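PDB 4XE8: uncharacterized protein from Bacillus thuringiensis serovar kurstaki, which binds ADP and, as a ParM-type bacterial actin-like protein, probably assembles into cytoskeletal filaments that separate plasmid copies. Local coordinates for residues A[175-180]-A[189-194]. The protein carries 2 engineered substitutions. Residues are numbered along the deposited sequence; the frame is centred on the assembly and turned at random.
Sequences HTVEFL and IKITIN
His175 and Ile191 form a hydrogen-bonded pair: His175 N donates to Ile191 O at 2.8 Å, and His175 O accepts from Ile191 N. As in any regular antiparallel ladder, this pair and Val177-Ile189 flank a non-hydrogen-bonded one, Thr176-Lys190. The CD2-NE2 side of the His175 imidazole is turned toward Ile193, with NE2 3.9 Å from Ile193 CD1, the two side chains crossing at about a right angle. The ring's rotation is fixed from beyond the pair, since ND1 bonds to Ser79 OG and NE2 to Leu171 O, while Phe131 stacks on it; both nitrogens of this buried ring are thereby satisfied.

Thr176 and Lys190 put their side chains on the face of the sheet opposite His175, Val177, Ile189 and Ile191. Between the strands, Thr176 CA approaches Ile189 O to 3.3 Å in a CA-H...O contact, so that this oxygen serves two partners, the second being Val177 N in a nearly straight bond (167°). Val177 O in turn accepts from Ile189 N at 3.0 Å. With CG2 of Val177 anti to the carbonyl carbon, that methyl meets CD1 of Ile191 at 4.1 Å.

Further on, Phe179 presents the edge of its ring, CE1 lying 3.5 Å from CD1 of Ile189, which sits near the ring plane. Helix 124-140 packs on the face that carries Val177, Phe179, Ile189 and Ile191, through Ala135, Ala138 and Met134. The ladder joins the two strands of an antiparallel beta hairpin, 173-179 and 188-197, laid against a helix within the actin-like fold.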
loop_
_atom_site.group_PDB
_atom_site.type_symbol
_atom_site.label_atom_id
_atom_site.label_comp_id
_atom_site.label_asym_id
_atom_site.label_seq_id
_atom_site.Cartn_x
_atom_site.Cartn_y
_atom_site.Cartn_z
ATOM N N HIS A 175 18.001 -13.757 -4.532
ATOM C CA HIS A 175 17.017 -13.668 -5.603
ATOM C C HIS A 175 17.487 -12.722 -6.700
ATOM O O HIS A 175 17.828 -11.569 -6.435
ATOM C CB HIS A 175 15.669 -13.199 -5.050
ATOM C CG HIS A 175 15.381 -13.691 -3.667
ATOM N ND1 HIS A 175 14.901 -14.957 -3.410
ATOM C CD2 HIS A 175 15.509 -13.087 -2.461
ATOM C CE1 HIS A 175 14.744 -15.112 -2.108
ATOM N NE2 HIS A 175 15.107 -13.990 -1.509
ATOM N N THR A 176 17.502 -13.215 -7.932
ATOM C CA THR A 176 17.910 -12.405 -9.070
ATOM C C THR A 176 16.700 -12.017 -9.909
ATOM O O THR A 176 15.902 -12.871 -10.294
ATOM C CB THR A 176 18.931 -13.144 -9.956
ATOM O OG1 THR A 176 20.117 -13.412 -9.197
ATOM C CG2 THR A 176 19.295 -12.300 -11.168
ATOM N N VAL A 177 16.565 -10.723 -10.178
ATOM C CA VAL A 177 15.481 -10.220 -11.013
ATOM C C VAL A 177 16.042 -9.537 -12.249
ATOM O O VAL A 177 16.791 -8.565 -12.146
ATOM C CB VAL A 177 14.583 -9.228 -10.251
ATOM C CG1 VAL A 177 13.486 -8.702 -11.164
ATOM C CG2 VAL A 177 13.985 -9.887 -9.019
ATOM N N GLU A 178 15.680 -10.053 -13.418
ATOM C CA GLU A 178 16.149 -9.500 -14.681
ATOM C C GLU A 178 15.002 -8.852 -15.444
ATOM O O GLU A 178 13.994 -9.497 -15.720
ATOM C CB GLU A 178 16.796 -10.589 -15.539
ATOM C CG GLU A 178 17.942 -11.323 -14.861
ATOM C CD GLU A 178 18.408 -12.534 -15.652
ATOM O OE1 GLU A 178 19.224 -13.316 -15.118
ATOM O OE2 GLU A 178 17.956 -12.703 -16.805
ATOM N N PHE A 179 15.158 -7.578 -15.786
ATOM C CA PHE A 179 14.146 -6.874 -16.566
ATOM C C PHE A 179 14.306 -7.166 -18.054
ATOM O O PHE A 179 15.367 -6.933 -18.635
ATOM C CB PHE A 179 14.216 -5.370 -16.311
ATOM C CG PHE A 179 13.871 -4.978 -14.903
ATOM C CD1 PHE A 179 14.853 -4.899 -13.931
ATOM C CD2 PHE A 179 12.563 -4.686 -14.553
ATOM C CE1 PHE A 179 14.537 -4.538 -12.635
ATOM C CE2 PHE A 179 12.241 -4.324 -13.260
ATOM C CZ PHE A 179 13.229 -4.250 -12.299
ATOM N N LEU A 180 13.245 -7.679 -18.665
ATOM C CA LEU A 180 13.272 -8.049 -20.074
ATOM C C LEU A 180 12.599 -6.984 -20.931
ATOM O O LEU A 180 12.576 -7.078 -22.158
ATOM C CB LEU A 180 12.596 -9.405 -20.275
ATOM C CG LEU A 180 13.147 -10.514 -19.377
ATOM C CD1 LEU A 180 12.345 -11.797 -19.528
ATOM C CD2 LEU A 180 14.619 -10.757 -19.681
ATOM N N ILE A 189 19.390 -7.448 -11.249
ATOM C CA ILE A 189 19.540 -7.093 -9.842
ATOM C C ILE A 189 19.587 -8.327 -8.953
ATOM O O ILE A 189 18.714 -9.190 -9.023
ATOM C CB ILE A 189 18.401 -6.174 -9.379
ATOM C CG1 ILE A 189 18.548 -4.804 -10.038
ATOM C CG2 ILE A 189 18.413 -6.025 -7.866
ATOM C CD1 ILE A 189 17.257 -4.208 -10.505
ATOM N N LYS A 190 20.622 -8.404 -8.121
ATOM C CA LYS A 190 20.818 -9.541 -7.229
ATOM C C LYS A 190 20.434 -9.169 -5.794
ATOM O O LYS A 190 21.141 -8.420 -5.124
ATOM C CB LYS A 190 22.269 -10.029 -7.300
ATOM C CG LYS A 190 22.578 -11.170 -6.354
ATOM C CD LYS A 190 24.054 -11.522 -6.382
ATOM C CE LYS A 190 24.420 -12.489 -5.261
ATOM N NZ LYS A 190 25.810 -13.026 -5.416
ATOM N N ILE A 191 19.302 -9.697 -5.337
ATOM C CA ILE A 191 18.767 -9.381 -4.015
ATOM C C ILE A 191 19.199 -10.405 -2.968
ATOM O O ILE A 191 19.052 -11.610 -3.171
ATOM C CB ILE A 191 17.227 -9.316 -4.050
ATOM C CG1 ILE A 191 16.764 -8.279 -5.077
ATOM C CG2 ILE A 191 16.670 -8.997 -2.673
ATOM C CD1 ILE A 191 15.296 -8.401 -5.451
ATOM N N THR A 192 19.736 -9.925 -1.850
ATOM C CA THR A 192 20.146 -10.807 -0.761
ATOM C C THR A 192 19.424 -10.462 0.538
ATOM O O THR A 192 19.553 -9.353 1.056
ATOM C CB THR A 192 21.665 -10.740 -0.518
ATOM O OG1 THR A 192 22.359 -11.210 -1.680
ATOM C CG2 THR A 192 22.048 -11.598 0.676
ATOM N N ILE A 193 18.665 -11.419 1.060
ATOM C CA ILE A 193 17.948 -11.225 2.314
ATOM C C ILE A 193 18.491 -12.148 3.401
ATOM O O ILE A 193 18.219 -13.348 3.404
ATOM C CB ILE A 193 16.436 -11.469 2.147
ATOM C CG1 ILE A 193 15.887 -10.644 0.979
ATOM C CG2 ILE A 193 15.697 -11.135 3.433
ATOM C CD1 ILE A 193 14.403 -10.825 0.744
ATOM N N ASN A 194 19.261 -11.576 4.321
ATOM C CA ASN A 194 19.879 -12.336 5.404
ATOM C C ASN A 194 19.030 -12.335 6.667
ATOM O O ASN A 194 18.863 -13.364 7.324
ATOM C CB ASN A 194 21.259 -11.768 5.737
ATOM C CG ASN A 194 22.207 -11.810 4.561
ATOM O OD1 ASN A 194 22.382 -12.849 3.925
ATOM N ND2 ASN A 194 22.829 -10.674 4.263
#